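Local structure of iron-containing alcohol dehydrogenase (Ralstonia eutropha, 3JZD) at residues G231-L234 / G235-M239; E52-A55 / D56-P60; E342-R345 / A346-Q349; L167-T170 / S171-A175. The protein probably catalyses the NAD(P)H-dependent reduction of maleylacetate to 3-oxoadipate, as a homodimeric member of the iron-containing alcohol dehydrogenase family. All blocks are in the same frame, centred on the assembly; numbering follows the deposited sequence.

In the fold
All four are local contacts, two within helices and two at helix C-termini, and they differ mainly in where those helices sit. Contact 4, on helix 165-182, is buried; contacts 1, 2 and 3 are partly buried, contact 2 having the most exposed residues. Leu167 in contact 4 and Leu234 in contact 1 touch the bound NAD, and the centres of these contacts are about 17 Å apart. Contacts 2 and 3 lie on opposite sides of the chain's centre, about 50 Å apart between centres. Contact 2 ends the helix of a beta-alpha-beta unit, with carboxylates outward and aliphatic groups inward. Contact 3 adds an arginine-glutamine pair, whereas contact 4 turns hydroxyls to partners in surrounding elements.

Contact 1 (G231-L234 / G235-M239); sequences GTVL and GGVGM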
ATOM      1  N   GLY A 231      11.008  -0.255  -3.518  1.00 15.47           N
ATOM      2  CA  GLY A 231      10.779  -0.873  -4.786  1.00 15.84           C
ATOM      3  C   GLY A 231       9.348  -0.627  -5.199  1.00 16.01           C
ATOM      4  O   GLY A 231       9.071  -0.459  -6.364  1.00 16.66           O
ATOM      5  N   THR A 232       8.446  -0.604  -4.217  1.00 16.85           N
ATOM      6  CA  THR A 232       7.045  -0.353  -4.484  1.00 15.63           C
ATOM      7  C   THR A 232       6.914   1.065  -5.017  1.00 16.07           C
ATOM      8  O   THR A 232       6.159   1.279  -5.963  1.00 14.10           O
ATOM      9  CB  THR A 232       6.167  -0.569  -3.255  1.00 14.21           C
ATOM     10  OG1 THR A 232       6.392  -1.897  -2.755  1.00 17.75           O
ATOM     11  CG2 THR A 232       4.712  -0.356  -3.613  1.00 19.19           C
ATOM     12  N   VAL A 233       7.659   2.022  -4.439  1.00 16.59           N
ATOM     13  CA  VAL A 233       7.635   3.406  -4.955  1.00 15.91           C
ATOM     14  C   VAL A 233       8.184   3.426  -6.408  1.00 16.87           C
ATOM     15  O   VAL A 233       7.597   4.031  -7.301  1.00 16.70           O
ATOM     16  CB  VAL A 233       8.402   4.392  -4.032  1.00 18.38           C
ATOM     17  CG1 VAL A 233       8.505   5.800  -4.638  1.00 12.64           C
ATOM     18  CG2 VAL A 233       7.790   4.403  -2.591  1.00 10.91           C
ATOM     19  N   LEU A 234       9.294   2.739  -6.654  1.00 19.35           N
ATOM     20  CA  LEU A 234       9.862   2.630  -8.018  1.00 18.10           C
ATOM     21  C   LEU A 234       8.830   2.068  -8.979  1.00 18.58           C
ATOM     22  O   LEU A 234       8.717   2.520 -10.088  1.00 18.18           O
ATOM     23  CB  LEU A 234      11.100   1.715  -7.998  1.00 18.62           C
ATOM     24  CG  LEU A 234      11.799   1.384  -9.312  1.00 17.12           C
ATOM     25  CD1 LEU A 234      12.331   2.649 -10.017  1.00 20.40           C
ATOM     26  CD2 LEU A 234      12.918   0.298  -9.103  1.00 15.68           C
ATOM     27  N   GLY A 235       8.054   1.093  -8.541  1.00 18.34           N
ATOM     28  CA  GLY A 235       7.079   0.497  -9.424  1.00 20.23           C
ATOM     29  C   GLY A 235       5.821   1.302  -9.670  1.00 20.83           C
ATOM     30  O   GLY A 235       5.056   0.989 -10.595  1.00 22.08           O
ATOM     31  N   GLY A 236       5.601   2.326  -8.860  1.00 20.60           N
ATOM     32  CA  GLY A 236       4.372   3.088  -8.918  1.00 19.77           C
ATOM     33  C   GLY A 236       4.418   4.541  -9.363  1.00 19.15           C
ATOM     34  O   GLY A 236       3.396   5.052  -9.776  1.00 20.96           O
ATOM     35  N   VAL A 237       5.561   5.211  -9.291  1.00 16.46           N
ATOM     36  CA  VAL A 237       5.669   6.609  -9.734  1.00 15.53           C
ATOM     37  C   VAL A 237       6.921   6.775 -10.582  1.00 16.09           C
ATOM     38  O   VAL A 237       7.778   5.886 -10.597  1.00 17.91           O
ATOM     39  CB  VAL A 237       5.647   7.608  -8.530  1.00 15.79           C
ATOM     40  CG1 VAL A 237       4.379   7.384  -7.672  1.00 15.73           C
ATOM     41  CG2 VAL A 237       6.879   7.466  -7.672  1.00 12.70           C
ATOM     42  N   GLY A 238       7.007   7.882 -11.329  1.00 15.99           N
ATOM     43  CA  GLY A 238       8.119   8.132 -12.225  1.00 15.96           C
ATOM     44  C   GLY A 238       9.388   8.641 -11.535  1.00 17.45           C
ATOM     45  O   GLY A 238       9.336   9.527 -10.675  1.00 19.85           O
HETATM   46  N   MSE A 239      10.522   8.066 -11.916  1.00 15.64           N
HETATM   47  CA  MSE A 239      11.838   8.517 -11.480  1.00 14.63           C
HETATM   48  C   MSE A 239      12.262   9.705 -12.335  1.00 15.30           C
HETATM   49  O   MSE A 239      11.517  10.150 -13.206  1.00 16.67           O
HETATM   50  CB  MSE A 239      12.839   7.366 -11.561  1.00 15.20           C
HETATM   51  CG  MSE A 239      12.480   6.150 -10.691  1.00 16.02           C
HETATM   52 SE   MSE A 239      12.370   6.433  -8.733  0.75 12.95          SE
HETATM   53  CE  MSE A 239      10.431   6.791  -8.550  1.00 21.34           C
TER
HETATM   54  O   HOH W   1       9.578   4.455 -11.845  1.00 36.60           O
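Leu234 and Met239 meet at about a right angle, CD1 of Leu234 lying 3.6 Å from CG of Met239, a selenomethionine. Met239 is bent at both CB-CG and CG-SE, so its chain curls back over the end of the helix: SE stands 4.0 Å from that same CD1 of Leu234, and the methyl CE comes to 4.1 Å from Val233 O. The methyl of Leu234 thus abuts the outer elbow of the Met239 chain at CG, and the bend itself curls away toward Val233. On another side of the turn, with Val237 CG1 at chi1 -55°, CG2 falls between the backbone N and the carbonyl carbon, which brings it over Val233, 3.8 Å from CG1 of that residue.

Between these side chains the backbone changes course. Val233 O takes two N-H groups: Val237 N at 3.1 Å comes in almost straight on, while Gly236 N stands well above the carbonyl plane. A water donates to Leu234 O and, at 2.6 Å, to Val237 O, tying the last helical turn to the loop. The carbonyl of Gly235 accepts from His13.

Val233 and Val237 face helix 190-212, while Leu234 packs on Thr129 and touches NAD. This is the C-terminal end of helix 217-236, where the chain turns back and packs Met239 on the last turn; Leu234 lines the nucleotide pocket of this dehydrogenase.

Contact 2 (E52-A55 / D56-P60); sequences ERIA and DLLGP
Ala55 O is gripped twice at the end of helix 48-58: Gly59 N donates to it at 3.2 Å, and a water donates from 2.7 Å. The helix is the connecting arm of a beta-alpha-beta unit between strands 39-42 and 62-66, part of the parallel sheet of the nucleotide-binding domain, and it stops here. Gly59 is the first residue to leave the helical conformation, with a phi of 59°.

Upstream the turns close regularly, the shortest of the backbone bonds being Asp56 N to Glu52 O at 2.7 Å. On the outer side, Asp56 CG lies beside its own backbone N (chi1 -72°), so the carboxylate folds back over the preceding turn, CG coming within 3.3 Å of Glu52 O. The carboxylate of Glu52 lies on the same side, its OE1 4.3 Å from Asp56 OD1. Two like charges this close probably repel mildly and may raise the proton affinity of one of them, although both residues are exposed and solvent should soften the effect.

The inner side is aliphatic. Ile54 sits over Val41, Val94 and Val96 of the sheet; Leu58 rests on Val41 and on helix 27-33, and Ala55 faces Val65. Within the helix these side chains meet loosely, Ile54 CG2 standing 4.3 Å from Leu58 CD1. The water that grips Ala55 O reaches onward across the helix end to donate to Gly59 O, 3.0 Å away.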
ATOM      1  N   GLU A  52      20.506 -24.210  -4.953  1.00 18.70           N
ATOM      2  CA  GLU A  52      20.378 -25.650  -4.686  1.00 17.73           C
ATOM      3  C   GLU A  52      19.522 -25.939  -3.485  1.00 16.14           C
ATOM      4  O   GLU A  52      18.765 -26.898  -3.495  1.00 16.39           O
ATOM      5  CB  GLU A  52      21.732 -26.344  -4.511  1.00 19.95           C
ATOM      6  CG  GLU A  52      22.449 -26.583  -5.821  1.00 32.27           C
ATOM      7  CD  GLU A  52      21.707 -27.530  -6.776  1.00 42.45           C
ATOM      8  OE1 GLU A  52      20.840 -28.313  -6.314  1.00 49.51           O
ATOM      9  OE2 GLU A  52      22.026 -27.499  -7.997  1.00 48.45           O
ATOM     10  N   ARG A  53      19.660 -25.136  -2.433  1.00 16.99           N
ATOM     11  CA  ARG A  53      18.787 -25.284  -1.268  1.00 20.07           C
ATOM     12  C   ARG A  53      17.330 -25.050  -1.664  1.00 17.48           C
ATOM     13  O   ARG A  53      16.463 -25.785  -1.222  1.00 17.72           O
ATOM     14  CB  ARG A  53      19.253 -24.372  -0.126  1.00 21.48           C
ATOM     15  CG  ARG A  53      20.493 -25.002   0.577  1.00 33.45           C
ATOM     16  CD  ARG A  53      21.115 -24.095   1.624  1.00 46.17           C
ATOM     17  NE  ARG A  53      20.219 -23.777   2.749  1.00 53.48           N
ATOM     18  CZ  ARG A  53      20.356 -24.161   4.022  1.00 52.42           C
ATOM     19  NH1 ARG A  53      21.375 -24.916   4.444  1.00 52.25           N
ATOM     20  NH2 ARG A  53      19.457 -23.743   4.898  1.00 53.57           N
ATOM     21  N   ILE A  54      17.068 -24.016  -2.468  1.00 16.57           N
ATOM     22  CA  ILE A  54      15.712 -23.789  -2.997  1.00 17.21           C
ATOM     23  C   ILE A  54      15.272 -25.015  -3.825  1.00 17.03           C
ATOM     24  O   ILE A  54      14.194 -25.577  -3.586  1.00 15.35           O
ATOM     25  CB  ILE A  54      15.634 -22.506  -3.846  1.00 16.64           C
ATOM     26  CG1 ILE A  54      15.904 -21.308  -2.947  1.00 19.87           C
ATOM     27  CG2 ILE A  54      14.260 -22.326  -4.560  1.00 13.30           C
ATOM     28  CD1 ILE A  54      15.008 -21.254  -1.753  1.00 14.14           C
ATOM     29  N   ALA A  55      16.128 -25.468  -4.742  1.00 17.98           N
ATOM     30  CA  ALA A  55      15.780 -26.643  -5.564  1.00 18.22           C
ATOM     31  C   ALA A  55      15.499 -27.855  -4.676  1.00 17.42           C
ATOM     32  O   ALA A  55      14.549 -28.596  -4.911  1.00 15.62           O
ATOM     33  CB  ALA A  55      16.832 -26.948  -6.578  1.00 18.54           C
ATOM     34  N   ASP A  56      16.275 -28.030  -3.618  1.00 16.83           N
ATOM     35  CA  ASP A  56      15.994 -29.124  -2.720  1.00 19.00           C
ATOM     36  C   ASP A  56      14.669 -28.939  -1.972  1.00 19.50           C
ATOM     37  O   ASP A  56      13.974 -29.908  -1.755  1.00 17.95           O
ATOM     38  CB  ASP A  56      17.124 -29.336  -1.737  1.00 20.17           C
ATOM     39  CG  ASP A  56      18.367 -29.945  -2.408  1.00 28.13           C
ATOM     40  OD1 ASP A  56      18.267 -30.454  -3.552  1.00 38.22           O
ATOM     41  OD2 ASP A  56      19.443 -29.901  -1.791  1.00 32.69           O
ATOM     42  N   LEU A  57      14.343 -27.715  -1.557  1.00 18.26           N
ATOM     43  CA  LEU A  57      13.072 -27.478  -0.907  1.00 18.76           C
ATOM     44  C   LEU A  57      11.897 -27.816  -1.857  1.00 19.51           C
ATOM     45  O   LEU A  57      10.895 -28.354  -1.423  1.00 21.93           O
ATOM     46  CB  LEU A  57      12.968 -26.043  -0.381  1.00 16.62           C
ATOM     47  CG  LEU A  57      13.768 -25.812   0.905  1.00 15.33           C
ATOM     48  CD1 LEU A  57      14.126 -24.348   1.146  1.00 11.54           C
ATOM     49  CD2 LEU A  57      12.995 -26.355   2.056  1.00 14.70           C
ATOM     50  N   LEU A  58      12.036 -27.527  -3.135  1.00 18.31           N
ATOM     51  CA  LEU A  58      10.968 -27.793  -4.100  1.00 19.72           C
ATOM     52  C   LEU A  58      10.741 -29.284  -4.333  1.00 20.88           C
ATOM     53  O   LEU A  58       9.631 -29.697  -4.694  1.00 18.95           O
ATOM     54  CB  LEU A  58      11.274 -27.133  -5.439  1.00 20.11           C
ATOM     55  CG  LEU A  58      11.161 -25.622  -5.421  1.00 21.32           C
ATOM     56  CD1 LEU A  58      11.703 -25.047  -6.728  1.00 14.91           C
ATOM     57  CD2 LEU A  58       9.711 -25.207  -5.184  1.00 17.93           C
ATOM     58  N   GLY A  59      11.806 -30.067  -4.133  1.00 20.65           N
ATOM     59  CA  GLY A  59      11.759 -31.492  -4.264  1.00 21.86           C
ATOM     60  C   GLY A  59      11.313 -31.828  -5.665  1.00 21.71           C
ATOM     61  O   GLY A  59      11.890 -31.300  -6.604  1.00 21.87           O
ATOM     62  N   PRO A  60      10.230 -32.615  -5.801  1.00 21.84           N
ATOM     63  CA  PRO A  60       9.780 -33.027  -7.114  1.00 22.86           C
ATOM     64  C   PRO A  60       9.160 -31.902  -7.928  1.00 22.27           C
ATOM     65  O   PRO A  60       8.910 -32.113  -9.103  1.00 22.98           O
ATOM     66  CB  PRO A  60       8.757 -34.122  -6.797  1.00 23.97           C
ATOM     67  CG  PRO A  60       8.197 -33.691  -5.523  1.00 25.81           C
ATOM     68  CD  PRO A  60       9.361 -33.170  -4.751  1.00 21.75           C
TER
HETATM   69  O   HOH W   2      14.695 -31.185  -5.653  0.50 14.76           O

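Contact 3 (E342-R345 / A346-Q349); sequences EPIR and ALLQ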
ATOM      1  N   GLU A 342      25.954  22.631 -18.545  1.00 21.13           N
ATOM      2  CA  GLU A 342      26.918  23.072 -17.564  1.00 22.06           C
ATOM      3  C   GLU A 342      26.668  22.546 -16.157  1.00 20.30           C
ATOM      4  O   GLU A 342      27.551  21.966 -15.574  1.00 21.72           O
ATOM      5  CB  GLU A 342      27.082  24.603 -17.580  1.00 23.77           C
ATOM      6  CG  GLU A 342      28.218  25.083 -16.644  1.00 35.70           C
ATOM      7  CD  GLU A 342      28.290  26.611 -16.437  1.00 44.82           C
ATOM      8  OE1 GLU A 342      28.500  27.352 -17.435  1.00 52.71           O
ATOM      9  OE2 GLU A 342      28.189  27.049 -15.256  1.00 48.89           O
ATOM     10  N   PRO A 343      25.485  22.780 -15.592  1.00 19.27           N
ATOM     11  CA  PRO A 343      25.278  22.228 -14.268  1.00 18.79           C
ATOM     12  C   PRO A 343      25.306  20.676 -14.246  1.00 15.85           C
ATOM     13  O   PRO A 343      25.679  20.113 -13.253  1.00 14.77           O
ATOM     14  CB  PRO A 343      23.922  22.793 -13.850  1.00 19.91           C
ATOM     15  CG  PRO A 343      23.194  23.098 -15.165  1.00 18.47           C
ATOM     16  CD  PRO A 343      24.323  23.546 -16.075  1.00 20.07           C
ATOM     17  N   ILE A 344      24.936  20.002 -15.328  1.00 15.50           N
ATOM     18  CA  ILE A 344      25.070  18.523 -15.366  1.00 14.82           C
ATOM     19  C   ILE A 344      26.541  18.127 -15.385  1.00 14.15           C
ATOM     20  O   ILE A 344      26.948  17.188 -14.684  1.00 12.54           O
ATOM     21  CB  ILE A 344      24.329  17.852 -16.556  1.00 15.81           C
ATOM     22  CG1 ILE A 344      22.826  17.811 -16.262  1.00 18.95           C
ATOM     23  CG2 ILE A 344      24.874  16.411 -16.834  1.00 11.75           C
ATOM     24  CD1 ILE A 344      22.401  16.904 -15.115  1.00 17.37           C
ATOM     25  N   ARG A 345      27.338  18.866 -16.154  1.00 14.69           N
ATOM     26  CA  ARG A 345      28.762  18.595 -16.217  1.00 15.82           C
ATOM     27  C   ARG A 345      29.430  18.833 -14.846  1.00 16.15           C
ATOM     28  O   ARG A 345      30.348  18.116 -14.477  1.00 17.27           O
ATOM     29  CB  ARG A 345      29.435  19.451 -17.288  1.00 15.36           C
ATOM     30  CG  ARG A 345      30.942  19.195 -17.343  1.00 14.80           C
ATOM     31  CD  ARG A 345      31.209  17.770 -17.790  1.00 15.68           C
ATOM     32  NE  ARG A 345      32.627  17.514 -17.939  1.00 17.49           N
ATOM     33  CZ  ARG A 345      33.441  17.245 -16.923  1.00 19.17           C
ATOM     34  NH1 ARG A 345      32.987  17.243 -15.662  1.00 18.30           N
ATOM     35  NH2 ARG A 345      34.722  17.009 -17.154  1.00 20.23           N
ATOM     36  N   ALA A 346      28.972  19.838 -14.105  1.00 15.32           N
ATOM     37  CA  ALA A 346      29.500  20.134 -12.755  1.00 15.54           C
ATOM     38  C   ALA A 346      29.043  19.050 -11.734  1.00 15.13           C
ATOM     39  O   ALA A 346      29.792  18.699 -10.813  1.00 15.32           O
ATOM     40  CB  ALA A 346      29.031  21.557 -12.285  1.00 13.16           C
ATOM     41  N   LEU A 347      27.819  18.530 -11.916  1.00 13.50           N
ATOM     42  CA  LEU A 347      27.313  17.442 -11.072  1.00 12.78           C
ATOM     43  C   LEU A 347      28.252  16.276 -11.261  1.00 12.52           C
ATOM     44  O   LEU A 347      28.721  15.698 -10.309  1.00 12.49           O
ATOM     45  CB  LEU A 347      25.896  17.015 -11.499  1.00 12.61           C
ATOM     46  CG  LEU A 347      25.180  15.823 -10.825  1.00 14.48           C
ATOM     47  CD1 LEU A 347      23.676  15.810 -11.197  1.00 15.66           C
ATOM     48  CD2 LEU A 347      25.883  14.425 -11.165  1.00 12.67           C
ATOM     49  N   LEU A 348      28.527  15.948 -12.508  1.00 12.37           N
ATOM     50  CA  LEU A 348      29.398  14.824 -12.840  1.00 13.63           C
ATOM     51  C   LEU A 348      30.822  14.961 -12.301  1.00 14.80           C
ATOM     52  O   LEU A 348      31.434  13.967 -11.890  1.00 13.31           O
ATOM     53  CB  LEU A 348      29.427  14.660 -14.360  1.00 14.12           C
ATOM     54  CG  LEU A 348      28.187  14.022 -14.975  1.00 13.73           C
ATOM     55  CD1 LEU A 348      28.179  14.177 -16.467  1.00 14.20           C
ATOM     56  CD2 LEU A 348      28.143  12.562 -14.588  1.00  9.32           C
ATOM     57  N   GLN A 349      31.359  16.185 -12.302  1.00 16.35           N
ATOM     58  CA  GLN A 349      32.714  16.413 -11.836  1.00 15.25           C
ATOM     59  C   GLN A 349      32.759  16.161 -10.312  1.00 17.39           C
ATOM     60  O   GLN A 349      33.692  15.535  -9.798  1.00 18.71           O
ATOM     61  CB  GLN A 349      33.159  17.840 -12.120  1.00 15.31           C
ATOM     62  CG  GLN A 349      34.623  18.099 -11.791  1.00 18.44           C
ATOM     63  CD  GLN A 349      35.540  17.329 -12.722  1.00 19.89           C
ATOM     64  OE1 GLN A 349      35.219  17.142 -13.898  1.00 15.59           O
ATOM     65  NE2 GLN A 349      36.666  16.888 -12.217  1.00 17.37           N
TER
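Arg345 reaches one turn up helix 341-353 to Gln349, an i to i+4 side-chain pair in the helical C-terminal part of the chain. CB leaves the helix close to the next peptide, 3.2 Å from Ala346 N. CG, 3.8 Å from Ala346 N, lies on the far side of CB from its own backbone N, which aims the chain along the helix. The bend at CB-CG (chi2 65°) then carries CD and NE out over the following turn. NE forms a salt bridge with Asp322 OD1, tying the pair to helix 321-328, and CZ beyond it lies 3.5 Å from Gln349 OE1.

NH1 does most of the work: it donates to Gln349 OE1 at 2.8 Å, with an N-H...O angle of 156°. The oxygen lies near the guanidinium plane, and the N-H meets one of its lone pairs in the amide plane. NH2 reaches Gln349 OE1 only weakly, at 3.3 Å. The guanidinium and amide planes are nearly coplanar, 25° apart. The bend of Gln349 at CB-CG swings OE1 back to the arginine; its CB also lies 3.6 Å from Arg345 NH1.

On the buried side, Ile344 CG2 and Leu348 CD1 touch at 4.0 Å under helix 321-328, and Leu347 packs on helices 241-253 and 257-272.

The chemistry fixes the amide's sense of rotation. OE1 takes the arginine, so NE2, on the other side of the amide, donates to Glu318 and to Glu353, one turn further on, and the guanidinium probably polarises the amide so as to strengthen those bonds.

Contact 4 (L167-T170 / S171-A175); sequences LSVT and SALNA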
ATOM      1  N   LEU A 167      28.199  -4.343  -0.812  1.00 15.12           N
ATOM      2  CA  LEU A 167      26.914  -4.337  -1.512  1.00 18.03           C
ATOM      3  C   LEU A 167      25.741  -4.098  -0.536  1.00 17.36           C
ATOM      4  O   LEU A 167      24.742  -3.510  -0.932  1.00 17.81           O
ATOM      5  CB  LEU A 167      26.733  -5.606  -2.341  1.00 17.78           C
ATOM      6  CG  LEU A 167      25.566  -5.706  -3.315  1.00 22.02           C
ATOM      7  CD1 LEU A 167      25.536  -4.455  -4.229  1.00 17.31           C
ATOM      8  CD2 LEU A 167      25.665  -7.092  -4.123  1.00 14.41           C
ATOM      9  N   SER A 168      25.885  -4.460   0.742  1.00 16.98           N
ATOM     10  CA  SER A 168      24.775  -4.267   1.688  1.00 16.19           C
ATOM     11  C   SER A 168      24.520  -2.766   1.801  1.00 17.42           C
ATOM     12  O   SER A 168      23.362  -2.332   1.878  1.00 16.09           O
ATOM     13  CB  SER A 168      25.066  -4.877   3.060  1.00 15.87           C
ATOM     14  OG  SER A 168      25.207  -6.302   3.011  1.00 14.80           O
ATOM     15  N   VAL A 169      25.594  -1.972   1.810  1.00 14.67           N
ATOM     16  CA  VAL A 169      25.452  -0.510   1.893  1.00 15.26           C
ATOM     17  C   VAL A 169      24.992   0.103   0.575  1.00 15.76           C
ATOM     18  O   VAL A 169      23.991   0.852   0.542  1.00 15.71           O
ATOM     19  CB  VAL A 169      26.762   0.180   2.361  1.00 16.12           C
ATOM     20  CG1 VAL A 169      26.579   1.698   2.514  1.00 13.45           C
ATOM     21  CG2 VAL A 169      27.237  -0.423   3.703  1.00 11.80           C
ATOM     22  N   THR A 170      25.682  -0.261  -0.502  1.00 14.07           N
ATOM     23  CA  THR A 170      25.434   0.337  -1.799  1.00 15.88           C
ATOM     24  C   THR A 170      24.076  -0.042  -2.399  1.00 15.35           C
ATOM     25  O   THR A 170      23.371   0.821  -2.970  1.00 13.76           O
ATOM     26  CB  THR A 170      26.599   0.109  -2.774  1.00 17.34           C
ATOM     27  OG1 THR A 170      26.741  -1.280  -3.029  1.00 14.34           O
ATOM     28  CG2 THR A 170      27.926   0.728  -2.220  1.00 15.30           C
ATOM     29  N   SER A 171      23.654  -1.284  -2.186  1.00 17.04           N
ATOM     30  CA  SER A 171      22.338  -1.686  -2.664  1.00 18.01           C
ATOM     31  C   SER A 171      21.293  -0.957  -1.816  1.00 16.14           C
ATOM     32  O   SER A 171      20.250  -0.620  -2.302  1.00 16.07           O
ATOM     33  CB  SER A 171      22.132  -3.196  -2.553  1.00 19.17           C
ATOM     34  OG  SER A 171      20.865  -3.580  -3.097  1.00 13.19           O
ATOM     35  N   ALA A 172      21.603  -0.704  -0.556  1.00 16.21           N
ATOM     36  CA  ALA A 172      20.668  -0.038   0.339  1.00 16.39           C
ATOM     37  C   ALA A 172      20.443   1.391  -0.113  1.00 17.67           C
ATOM     38  O   ALA A 172      19.328   1.895  -0.021  1.00 17.97           O
ATOM     39  CB  ALA A 172      21.167  -0.100   1.782  1.00 15.04           C
ATOM     40  N   LEU A 173      21.505   2.049  -0.606  1.00 17.37           N
ATOM     41  CA  LEU A 173      21.389   3.425  -1.129  1.00 15.08           C
ATOM     42  C   LEU A 173      20.688   3.436  -2.472  1.00 15.02           C
ATOM     43  O   LEU A 173      19.943   4.364  -2.763  1.00 15.72           O
ATOM     44  CB  LEU A 173      22.759   4.134  -1.133  1.00 16.00           C
ATOM     45  CG  LEU A 173      23.033   4.597   0.312  1.00 17.26           C
ATOM     46  CD1 LEU A 173      24.437   4.655   0.679  1.00 19.84           C
ATOM     47  CD2 LEU A 173      22.331   5.962   0.501  1.00 23.01           C
ATOM     48  N   ASN A 174      20.844   2.364  -3.251  1.00 15.36           N
ATOM     49  CA  ASN A 174      20.102   2.216  -4.504  1.00 14.39           C
ATOM     50  C   ASN A 174      18.587   2.247  -4.175  1.00 14.96           C
ATOM     51  O   ASN A 174      17.808   2.963  -4.801  1.00 16.13           O
ATOM     52  CB  ASN A 174      20.566   0.936  -5.184  1.00 14.78           C
ATOM     53  CG  ASN A 174      19.861   0.632  -6.476  1.00 20.68           C
ATOM     54  OD1 ASN A 174      19.137   1.453  -7.053  1.00 19.89           O
ATOM     55  ND2 ASN A 174      20.071  -0.564  -6.942  1.00 16.40           N
ATOM     56  N   ALA A 175      18.184   1.513  -3.153  1.00 15.02           N
ATOM     57  CA  ALA A 175      16.777   1.480  -2.749  1.00 15.22           C
ATOM     58  C   ALA A 175      16.332   2.875  -2.253  1.00 15.75           C
ATOM     59  O   ALA A 175      15.282   3.351  -2.638  1.00 16.72           O
ATOM     60  CB  ALA A 175      16.581   0.438  -1.667  1.00 15.50           C
TER
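Val169 and Leu173 lie side by side and point the same way off helix 165-182, one turn apart, with Val169 CG1 4.1 Å from Leu173 CD1. CG1 of Val169 is the branch opposite its backbone N (chi1 -177°), which leans it along the helix toward the leucine; Leu173 also rests CD1 over Val169 O at 3.8 Å. This flank is covered by helices, Leu173 touching helices 257-272 and 294-304.

A second pair runs along another flank. Leu167 CD1 comes alongside Ser171 CB at 4.0 Å, and Ser171 CB presses against Leu167 O at 3.1 Å. The hydroxyl of Ser171 is hydrogen-bonded to Tyr123 N, in the loop that also carries Thr122 of the cofactor site. Leu167 itself touches NAD.

On a third side, Ala172 CB is tight against Ser168 O at 3.1 Å, where the backbone bond from Ala172 N to that oxygen is long and weak, 3.4 Å. The small methyl faces Leu203 and Ile207 of helix 190-212. Ser168 OG is held by Pro164 O and Arg220. Thr170 OG1 sits between its own backbone N and carbonyl carbon (chi1 64°) and turns back to Gly166 O, with Glu259 as a second partner.

Each of these buried hydroxyls therefore has a partner; those of Ser168 and Thr170 reach the carbonyls of Pro164 and Gly166, four residues earlier. Polar atoms go to neighbouring elements or back to the helix, leaving the carbon surfaces to pack the core beside the nucleotide.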